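Putative peptidase (PDB 3CE2) is a putative zinc-dependent oligopeptidase of the M3B family that probably degrades small bioactive peptides. Local coordinates at residues Phe299-Phe313 / Tyr509-Glu522. Numbering follows the deposited sequence.
Sequences FSIKQRCLNLKDFHF and YGEIITFDVLSNIE. With ZN (zinc ion), chain E.
The ring of Phe313 carries Ile513 CG2 over the centre of one face, 3.8 Å from the ring centroid. At its edge lie Tyr509 CD2 and Ser519 OG, the latter hydrogen-bonded to Tyr229, which also touches Phe313. Its CE1 corner points into the face of Tyr509, a T-shaped pair with planes at 81°. Phe515 is nearly parallel to Phe313 but slid so far that the rings barely overlap. Phe299 CE2 meets the edge of the Tyr509 ring at CE1, 3.8 Å away, and Phe299 CB packs on Ile512 CG1. The ring of Phe311 has Phe299 O over its centre and touches Ile513 CD1 with CD2. In Ile513, chi1 (-66°) sets the branches apart: CG2 covers Phe313, and the second torsion turns CD1 to Phe311. Thr514 CB sits over one face of the His312 imidazole, toward its rim. Asp516 OD2 comes to the imidazole edge.

The contact joins helix 292-306 and the residues after it to the loop between helices 494-509 and 536-553, within the M3 peptidase region. Thr514 N bonds to Phe311 O, 2.9 Å. His312 ND1 donates to the syn side of Asp516 OD2 at 2.7 Å, from well out of the carboxylate plane. A water accepts from Phe313 N and donates to both Thr514 O and Asp516 OD2.

His312 NE2 binds a zinc ion at 2.2 Å. Asp310 OD2 binds it at 1.9 Å, and a water completes the ligands seen. Tyr314 stacks on His312, and Asp315 OD2 accepts from His312 N.

This zinc is distinct from that held by His402 and His406 of the HExxH helix together with Glu430. Asp516 is a second-shell carboxylate. Its bond at ND1 and the zinc at NE2 together fix the imidazole's rotation. It would be expected to make NE2 a better donor.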
ATOM      1  N   PHE A 299       7.423  -0.969 -24.581  1.00 43.13           N
ATOM      2  CA  PHE A 299       7.290  -2.345 -25.049  1.00 43.49           C
ATOM      3  C   PHE A 299       7.979  -2.653 -26.384  1.00 46.97           C
ATOM      4  O   PHE A 299       8.491  -3.753 -26.555  1.00 50.68           O
ATOM      5  CB  PHE A 299       5.831  -2.791 -25.070  1.00 45.42           C
ATOM      6  CG  PHE A 299       5.229  -2.966 -23.703  1.00 46.07           C
ATOM      7  CD1 PHE A 299       6.038  -2.969 -22.561  1.00 46.03           C
ATOM      8  CD2 PHE A 299       3.859  -3.169 -23.555  1.00 49.39           C
ATOM      9  CE1 PHE A 299       5.496  -3.135 -21.284  1.00 41.43           C
ATOM     10  CE2 PHE A 299       3.292  -3.337 -22.278  1.00 49.93           C
ATOM     11  CZ  PHE A 299       4.120  -3.318 -21.138  1.00 45.80           C
ATOM     12  N   SER A 300       8.023  -1.713 -27.328  1.00 47.80           N
ATOM     13  CA  SER A 300       8.718  -2.007 -28.594  1.00 48.63           C
ATOM     14  C   SER A 300      10.202  -2.142 -28.346  1.00 51.06           C
ATOM     15  O   SER A 300      10.884  -2.941 -28.994  1.00 49.19           O
ATOM     16  CB  SER A 300       8.514  -0.920 -29.634  1.00 51.79           C
ATOM     17  OG  SER A 300       7.411  -0.128 -29.293  1.00 59.19           O
ATOM     18  N   ILE A 301      10.726  -1.340 -27.433  1.00 47.15           N
ATOM     19  CA  ILE A 301      12.117  -1.519 -27.097  1.00 48.50           C
ATOM     20  C   ILE A 301      12.295  -2.949 -26.640  1.00 50.14           C
ATOM     21  O   ILE A 301      13.192  -3.642 -27.094  1.00 56.48           O
ATOM     22  CB  ILE A 301      12.548  -0.592 -25.978  1.00 51.17           C
ATOM     23  CG1 ILE A 301      12.478   0.854 -26.455  1.00 51.73           C
ATOM     24  CG2 ILE A 301      13.939  -0.965 -25.496  1.00 45.52           C
ATOM     25  CD1 ILE A 301      12.875   1.837 -25.395  1.00 56.12           C
ATOM     26  N   LYS A 302      11.423  -3.399 -25.743  1.00 53.70           N
ATOM     27  CA  LYS A 302      11.490  -4.779 -25.260  1.00 51.51           C
ATOM     28  C   LYS A 302      11.363  -5.760 -26.417  1.00 47.82           C
ATOM     29  O   LYS A 302      12.149  -6.690 -26.499  1.00 52.67           O
ATOM     30  CB  LYS A 302      10.437  -5.066 -24.184  1.00 50.21           C
ATOM     31  CG  LYS A 302      10.857  -4.689 -22.776  1.00 54.86           C
ATOM     32  CD  LYS A 302      10.140  -5.591 -21.750  1.00 64.49           C
ATOM     33  CE  LYS A 302      10.846  -5.634 -20.399  1.00 63.70           C
ATOM     34  NZ  LYS A 302      10.109  -6.495 -19.449  1.00 64.79           N
ATOM     35  N   GLN A 303      10.401  -5.542 -27.319  1.00 41.72           N
ATOM     36  CA  GLN A 303      10.270  -6.394 -28.519  1.00 46.94           C
ATOM     37  C   GLN A 303      11.507  -6.447 -29.434  1.00 52.74           C
ATOM     38  O   GLN A 303      11.952  -7.539 -29.803  1.00 58.44           O
ATOM     39  CB  GLN A 303       9.046  -6.033 -29.356  1.00 38.87           C
ATOM     40  CG  GLN A 303       8.926  -6.914 -30.564  1.00 39.52           C
ATOM     41  CD  GLN A 303       7.789  -6.503 -31.518  1.00 49.74           C
ATOM     42  OE1 GLN A 303       7.021  -5.574 -31.259  1.00 45.00           O
ATOM     43  NE2 GLN A 303       7.681  -7.225 -32.629  1.00 55.77           N
ATOM     44  N   ARG A 304      12.057  -5.290 -29.813  1.00 58.41           N
ATOM     45  CA  ARG A 304      13.263  -5.270 -30.657  1.00 66.31           C
ATOM     46  C   ARG A 304      14.412  -5.952 -29.946  1.00 63.89           C
ATOM     47  O   ARG A 304      15.204  -6.658 -30.562  1.00 69.96           O
ATOM     48  CB  ARG A 304      13.680  -3.850 -31.063  1.00 68.05           C
ATOM     49  CG  ARG A 304      12.932  -3.294 -32.263  1.00 73.16           C
ATOM     50  CD  ARG A 304      13.375  -1.860 -32.627  1.00 77.67           C
ATOM     51  NE  ARG A 304      12.538  -0.837 -31.984  1.00 86.06           N
ATOM     52  CZ  ARG A 304      12.962  -0.010 -31.022  1.00 88.53           C
ATOM     53  NH1 ARG A 304      14.225  -0.073 -30.602  1.00 86.43           N
ATOM     54  NH2 ARG A 304      12.128   0.883 -30.482  1.00 84.31           N
ATOM     55  N   CYS A 305      14.490  -5.772 -28.640  1.00 63.76           N
ATOM     56  CA  CYS A 305      15.627  -6.305 -27.921  1.00 62.72           C
ATOM     57  C   CYS A 305      15.538  -7.799 -27.684  1.00 61.79           C
ATOM     58  O   CYS A 305      16.531  -8.437 -27.357  1.00 63.12           O
ATOM     59  CB  CYS A 305      15.812  -5.591 -26.596  1.00 66.05           C
ATOM     60  SG  CYS A 305      17.259  -6.204 -25.759  1.00 79.20           S
ATOM     61  N   LEU A 306      14.346  -8.353 -27.840  1.00 60.41           N
ATOM     62  CA  LEU A 306      14.137  -9.765 -27.618  1.00 56.76           C
ATOM     63  C   LEU A 306      14.058 -10.476 -28.960  1.00 61.76           C
ATOM     64  O   LEU A 306      13.894 -11.703 -29.008  1.00 57.83           O
ATOM     65  CB  LEU A 306      12.836  -9.988 -26.854  1.00 49.62           C
ATOM     66  CG  LEU A 306      12.900  -9.749 -25.352  1.00 50.62           C
ATOM     67  CD1 LEU A 306      11.535  -9.999 -24.689  1.00 41.59           C
ATOM     68  CD2 LEU A 306      13.988 -10.622 -24.734  1.00 49.13           C
ATOM     69  N   ASN A 307      14.145  -9.699 -30.045  1.00 61.02           N
ATOM     70  CA  ASN A 307      14.094 -10.253 -31.403  1.00 62.19           C
ATOM     71  C   ASN A 307      12.835 -11.030 -31.646  1.00 56.62           C
ATOM     72  O   ASN A 307      12.903 -12.125 -32.186  1.00 59.68           O
ATOM     73  CB  ASN A 307      15.250 -11.236 -31.654  1.00 67.59           C
ATOM     74  CG  ASN A 307      16.607 -10.583 -31.585  1.00 70.74           C
ATOM     75  OD1 ASN A 307      16.754  -9.388 -31.857  1.00 74.61           O
ATOM     76  ND2 ASN A 307      17.617 -11.370 -31.228  1.00 70.71           N
ATOM     77  N   LEU A 308      11.698 -10.489 -31.243  1.00 51.63           N
ATOM     78  CA  LEU A 308      10.438 -11.192 -31.393  1.00 54.75           C
ATOM     79  C   LEU A 308       9.651 -10.555 -32.521  1.00 56.45           C
ATOM     80  O   LEU A 308       9.662  -9.331 -32.661  1.00 55.66           O
ATOM     81  CB  LEU A 308       9.625 -11.065 -30.097  1.00 57.33           C
ATOM     82  CG  LEU A 308       9.698 -12.011 -28.892  1.00 56.04           C
ATOM     83  CD1 LEU A 308      10.965 -12.854 -28.846  1.00 53.88           C
ATOM     84  CD2 LEU A 308       9.566 -11.164 -27.649  1.00 50.00           C
ATOM     85  N   LYS A 309       8.938 -11.353 -33.309  1.00 57.23           N
ATOM     86  CA  LYS A 309       8.179 -10.747 -34.398  1.00 61.88           C
ATOM     87  C   LYS A 309       6.886 -10.094 -33.933  1.00 60.98           C
ATOM     88  O   LYS A 309       6.321  -9.267 -34.637  1.00 67.48           O
ATOM     89  CB  LYS A 309       7.953 -11.698 -35.577  1.00 61.48           C
ATOM     90  CG  LYS A 309       6.645 -12.472 -35.551  1.00 69.20           C
ATOM     91  CD  LYS A 309       6.278 -13.100 -36.928  1.00 70.59           C
ATOM     92  CE  LYS A 309       7.469 -13.239 -37.924  1.00 75.05           C
ATOM     93  NZ  LYS A 309       8.776 -13.791 -37.410  1.00 70.95           N
ATOM     94  N   ASP A 310       6.408 -10.450 -32.751  1.00 61.28           N
ATOM     95  CA  ASP A 310       5.285  -9.714 -32.173  1.00 59.04           C
ATOM     96  C   ASP A 310       5.358  -9.712 -30.647  1.00 55.98           C
ATOM     97  O   ASP A 310       6.304 -10.255 -30.081  1.00 60.17           O
ATOM     98  CB  ASP A 310       3.946 -10.187 -32.722  1.00 56.86           C
ATOM     99  CG  ASP A 310       3.687 -11.628 -32.444  1.00 63.16           C
ATOM    100  OD1 ASP A 310       4.570 -12.291 -31.859  1.00 63.36           O
ATOM    101  OD2 ASP A 310       2.583 -12.097 -32.812  1.00 61.95           O
ATOM    102  N   PHE A 311       4.424  -9.063 -29.969  1.00 47.64           N
ATOM    103  CA  PHE A 311       4.634  -8.873 -28.537  1.00 39.99           C
ATOM    104  C   PHE A 311       3.358  -9.159 -27.813  1.00 40.08           C
ATOM    105  O   PHE A 311       2.367  -8.440 -27.966  1.00 43.94           O
ATOM    106  CB  PHE A 311       5.080  -7.449 -28.244  1.00 39.22           C
ATOM    107  CG  PHE A 311       5.744  -7.270 -26.924  1.00 35.14           C
ATOM    108  CD1 PHE A 311       7.001  -7.796 -26.692  1.00 33.46           C
ATOM    109  CD2 PHE A 311       5.128  -6.549 -25.918  1.00 34.54           C
ATOM    110  CE1 PHE A 311       7.639  -7.618 -25.465  1.00 35.60           C
ATOM    111  CE2 PHE A 311       5.764  -6.360 -24.691  1.00 36.04           C
ATOM    112  CZ  PHE A 311       7.029  -6.911 -24.465  1.00 30.22           C
ATOM    113  N   HIS A 312       3.384 -10.232 -27.033  1.00 41.05           N
ATOM    114  CA  HIS A 312       2.198 -10.730 -26.388  1.00 38.74           C
ATOM    115  C   HIS A 312       2.232 -10.299 -24.935  1.00 42.30           C
ATOM    116  O   HIS A 312       3.300  -9.960 -24.387  1.00 38.72           O
ATOM    117  CB  HIS A 312       2.172 -12.248 -26.490  1.00 44.90           C
ATOM    118  CG  HIS A 312       1.732 -12.764 -27.828  1.00 51.98           C
ATOM    119  ND1 HIS A 312       0.446 -13.206 -28.071  1.00 53.43           N
ATOM    120  CD2 HIS A 312       2.404 -12.922 -28.993  1.00 50.52           C
ATOM    121  CE1 HIS A 312       0.345 -13.605 -29.325  1.00 47.63           C
ATOM    122  NE2 HIS A 312       1.516 -13.438 -29.909  1.00 44.79           N
ATOM    123  N   PHE A 313       1.067 -10.313 -24.297  1.00 40.46           N
ATOM    124  CA  PHE A 313       1.019 -10.006 -22.881  1.00 39.12           C
ATOM    125  C   PHE A 313       1.986 -10.856 -22.091  1.00 42.19           C
ATOM    126  O   PHE A 313       2.451 -10.429 -21.044  1.00 45.47           O
ATOM    127  CB  PHE A 313      -0.368 -10.203 -22.323  1.00 33.11           C
ATOM    128  CG  PHE A 313      -1.260  -9.049 -22.530  1.00 27.62           C
ATOM    129  CD1 PHE A 313      -0.924  -7.797 -21.996  1.00 27.78           C
ATOM    130  CD2 PHE A 313      -2.455  -9.206 -23.219  1.00 30.01           C
ATOM    131  CE1 PHE A 313      -1.760  -6.701 -22.153  1.00 32.52           C
ATOM    132  CE2 PHE A 313      -3.321  -8.114 -23.396  1.00 35.66           C
ATOM    133  CZ  PHE A 313      -2.973  -6.853 -22.859  1.00 37.76           C
ATOM    134  N   TYR A 509      -3.110  -0.923 -24.795  1.00 43.92           N
ATOM    135  CA  TYR A 509      -2.091  -1.799 -25.314  1.00 37.91           C
ATOM    136  C   TYR A 509      -2.247  -2.042 -26.790  1.00 41.95           C
ATOM    137  O   TYR A 509      -1.407  -2.725 -27.394  1.00 45.64           O
ATOM    138  CB  TYR A 509      -2.167  -3.131 -24.572  1.00 44.16           C
ATOM    139  CG  TYR A 509      -1.865  -3.032 -23.095  1.00 42.88           C
ATOM    140  CD1 TYR A 509      -0.579  -2.745 -22.648  1.00 42.14           C
ATOM    141  CD2 TYR A 509      -2.859  -3.237 -22.152  1.00 42.20           C
ATOM    142  CE1 TYR A 509      -0.290  -2.665 -21.299  1.00 40.32           C
ATOM    143  CE2 TYR A 509      -2.589  -3.138 -20.804  1.00 41.87           C
ATOM    144  CZ  TYR A 509      -1.304  -2.860 -20.378  1.00 44.55           C
ATOM    145  OH  TYR A 509      -1.047  -2.757 -19.024  1.00 44.82           O
ATOM    146  N   GLY A 510      -3.326  -1.496 -27.360  1.00 43.59           N
ATOM    147  CA  GLY A 510      -3.693  -1.688 -28.774  1.00 44.23           C
ATOM    148  C   GLY A 510      -2.598  -1.455 -29.807  1.00 51.12           C
ATOM    149  O   GLY A 510      -2.463  -2.218 -30.766  1.00 51.51           O
ATOM    150  N   GLU A 511      -1.802  -0.411 -29.625  1.00 48.42           N
ATOM    151  CA  GLU A 511      -0.772  -0.119 -30.606  1.00 52.10           C
ATOM    152  C   GLU A 511       0.436  -1.025 -30.513  1.00 49.38           C
ATOM    153  O   GLU A 511       1.353  -0.883 -31.300  1.00 53.46           O
ATOM    154  CB  GLU A 511      -0.304   1.344 -30.511  1.00 58.41           C
ATOM    155  CG  GLU A 511      -1.396   2.377 -30.779  1.00 67.80           C
ATOM    156  CD  GLU A 511      -2.200   2.064 -32.034  1.00 75.52           C
ATOM    157  OE1 GLU A 511      -1.658   2.223 -33.152  1.00 75.93           O
ATOM    158  OE2 GLU A 511      -3.378   1.660 -31.901  1.00 80.26           O
ATOM    159  N   ILE A 512       0.496  -1.938 -29.557  1.00 46.34           N
ATOM    160  CA  ILE A 512       1.745  -2.702 -29.435  1.00 43.91           C
ATOM    161  C   ILE A 512       1.533  -4.186 -29.190  1.00 48.58           C
ATOM    162  O   ILE A 512       2.305  -5.011 -29.667  1.00 47.57           O
ATOM    163  CB  ILE A 512       2.681  -2.108 -28.345  1.00 42.41           C
ATOM    164  CG1 ILE A 512       4.008  -2.856 -28.278  1.00 38.96           C
ATOM    165  CG2 ILE A 512       2.006  -2.156 -26.974  1.00 42.57           C
ATOM    166  CD1 ILE A 512       4.685  -3.083 -29.618  1.00 45.17           C
ATOM    167  N   ILE A 513       0.489  -4.523 -28.437  1.00 53.50           N
ATOM    168  CA  ILE A 513       0.280  -5.897 -27.989  1.00 47.08           C
ATOM    169  C   ILE A 513      -0.551  -6.676 -28.991  1.00 47.53           C
ATOM    170  O   ILE A 513      -1.571  -6.185 -29.488  1.00 41.23           O
ATOM    171  CB  ILE A 513      -0.432  -5.948 -26.600  1.00 44.07           C
ATOM    172  CG1 ILE A 513       0.468  -5.360 -25.515  1.00 42.76           C
ATOM    173  CG2 ILE A 513      -0.762  -7.395 -26.220  1.00 39.46           C
ATOM    174  CD1 ILE A 513       1.570  -6.304 -25.104  1.00 34.01           C
ATOM    175  N   THR A 514      -0.127  -7.902 -29.271  1.00 44.31           N
ATOM    176  CA  THR A 514      -0.963  -8.817 -30.005  1.00 47.29           C
ATOM    177  C   THR A 514      -1.766  -9.636 -28.989  1.00 48.19           C
ATOM    178  O   THR A 514      -1.193 -10.277 -28.114  1.00 49.03           O
ATOM    179  CB  THR A 514      -0.093  -9.747 -30.838  1.00 53.90           C
ATOM    180  OG1 THR A 514       0.671  -8.967 -31.772  1.00 55.90           O
ATOM    181  CG2 THR A 514      -0.948 -10.837 -31.551  1.00 44.85           C
ATOM    182  N   PHE A 515      -3.083  -9.601 -29.097  1.00 44.09           N
ATOM    183  CA  PHE A 515      -3.933 -10.297 -28.146  1.00 48.26           C
ATOM    184  C   PHE A 515      -3.990 -11.781 -28.406  1.00 46.07           C
ATOM    185  O   PHE A 515      -3.847 -12.212 -29.531  1.00 51.63           O
ATOM    186  CB  PHE A 515      -5.348  -9.721 -28.159  1.00 49.70           C
ATOM    187  CG  PHE A 515      -5.410  -8.305 -27.706  1.00 54.42           C
ATOM    188  CD1 PHE A 515      -4.302  -7.710 -27.108  1.00 58.53           C
ATOM    189  CD2 PHE A 515      -6.568  -7.564 -27.843  1.00 63.59           C
ATOM    190  CE1 PHE A 515      -4.328  -6.391 -26.669  1.00 55.94           C
ATOM    191  CE2 PHE A 515      -6.607  -6.227 -27.405  1.00 68.75           C
ATOM    192  CZ  PHE A 515      -5.465  -5.648 -26.818  1.00 58.89           C
ATOM    193  N   ASP A 516      -4.162 -12.568 -27.350  1.00 45.47           N
ATOM    194  CA  ASP A 516      -4.470 -13.972 -27.519  1.00 41.99           C
ATOM    195  C   ASP A 516      -5.969 -14.114 -27.375  1.00 41.67           C
ATOM    196  O   ASP A 516      -6.636 -13.159 -27.009  1.00 42.69           O
ATOM    197  CB  ASP A 516      -3.714 -14.822 -26.520  1.00 44.43           C
ATOM    198  CG  ASP A 516      -2.241 -14.884 -26.826  1.00 51.59           C
ATOM    199  OD1 ASP A 516      -1.796 -15.851 -27.506  1.00 53.88           O
ATOM    200  OD2 ASP A 516      -1.525 -13.957 -26.393  1.00 52.97           O
ATOM    201  N   VAL A 517      -6.516 -15.278 -27.695  1.00 48.16           N
ATOM    202  CA  VAL A 517      -7.981 -15.406 -27.778  1.00 48.79           C
ATOM    203  C   VAL A 517      -8.674 -15.244 -26.426  1.00 47.33           C
ATOM    204  O   VAL A 517      -9.828 -14.876 -26.379  1.00 47.95           O
ATOM    205  CB  VAL A 517      -8.421 -16.727 -28.477  1.00 48.89           C
ATOM    206  CG1 VAL A 517      -7.929 -16.746 -29.891  1.00 48.50           C
ATOM    207  CG2 VAL A 517      -7.840 -17.947 -27.755  1.00 54.20           C
ATOM    208  N   LEU A 518      -7.974 -15.504 -25.324  1.00 49.50           N
ATOM    209  CA  LEU A 518      -8.610 -15.401 -24.017  1.00 45.10           C
ATOM    210  C   LEU A 518      -8.084 -14.256 -23.174  1.00 44.79           C
ATOM    211  O   LEU A 518      -8.375 -14.146 -21.979  1.00 47.11           O
ATOM    212  CB  LEU A 518      -8.479 -16.726 -23.281  1.00 48.58           C
ATOM    213  CG  LEU A 518      -9.340 -17.767 -24.016  1.00 53.91           C
ATOM    214  CD1 LEU A 518      -9.263 -19.135 -23.366  1.00 43.25           C
ATOM    215  CD2 LEU A 518     -10.828 -17.301 -24.183  1.00 52.94           C
ATOM    216  N   SER A 519      -7.313 -13.386 -23.801  1.00 42.71           N
ATOM    217  CA  SER A 519      -6.613 -12.337 -23.068  1.00 43.73           C
ATOM    218  C   SER A 519      -7.558 -11.471 -22.270  1.00 44.00           C
ATOM    219  O   SER A 519      -7.202 -10.944 -21.218  1.00 50.22           O
ATOM    220  CB  SER A 519      -5.805 -11.473 -24.023  1.00 37.93           C
ATOM    221  OG  SER A 519      -4.698 -12.217 -24.473  1.00 45.04           O
ATOM    222  N   ASN A 520      -8.772 -11.334 -22.766  1.00 37.60           N
ATOM    223  CA  ASN A 520      -9.714 -10.455 -22.131  1.00 41.94           C
ATOM    224  C   ASN A 520     -10.445 -11.101 -20.963  1.00 49.40           C
ATOM    225  O   ASN A 520     -11.473 -10.585 -20.525  1.00 54.56           O
ATOM    226  CB  ASN A 520     -10.724  -9.991 -23.166  1.00 45.85           C
ATOM    227  CG  ASN A 520     -11.556 -11.122 -23.700  1.00 50.96           C
ATOM    228  OD1 ASN A 520     -11.054 -12.215 -23.971  1.00 51.87           O
ATOM    229  ND2 ASN A 520     -12.843 -10.874 -23.847  1.00 56.93           N
ATOM    230  N   ILE A 521      -9.945 -12.239 -20.478  1.00 48.60           N
ATOM    231  CA  ILE A 521     -10.562 -12.905 -19.332  1.00 45.44           C
ATOM    232  C   ILE A 521      -9.892 -12.417 -18.049  1.00 48.39           C
ATOM    233  O   ILE A 521     -10.337 -12.746 -16.960  1.00 47.96           O
ATOM    234  CB  ILE A 521     -10.480 -14.462 -19.448  1.00 45.88           C
ATOM    235  CG1 ILE A 521     -11.535 -15.159 -18.589  1.00 40.09           C
ATOM    236  CG2 ILE A 521      -9.116 -14.972 -19.029  1.00 43.30           C
ATOM    237  CD1 ILE A 521     -12.906 -14.539 -18.664  1.00 40.38           C
ATOM    238  N   GLU A 522      -8.839 -11.606 -18.184  1.00 51.44           N
ATOM    239  CA  GLU A 522      -8.045 -11.171 -17.025  1.00 51.39           C
ATOM    240  C   GLU A 522      -8.882 -10.644 -15.877  1.00 47.82           C
ATOM    241  O   GLU A 522      -8.568 -10.893 -14.717  1.00 50.00           O
ATOM    242  CB  GLU A 522      -6.963 -10.151 -17.411  1.00 62.21           C
ATOM    243  CG  GLU A 522      -5.573 -10.772 -17.621  1.00 78.88           C
ATOM    244  CD  GLU A 522      -4.823 -10.183 -18.825  1.00 88.29           C
ATOM    245  OE1 GLU A 522      -4.460  -8.977 -18.766  1.00 93.41           O
ATOM    246  OE2 GLU A 522      -4.597 -10.932 -19.823  1.00 82.58           O
TER
HETATM  247 ZN    ZN E 704       2.300 -13.778 -31.898  0.60 60.98          ZN
HETATM  248  O   HOH W   1       3.634 -15.075 -32.276  1.00 47.35           O
HETATM  249  O   HOH W   2      -1.021 -11.319 -25.554  1.00 40.37           O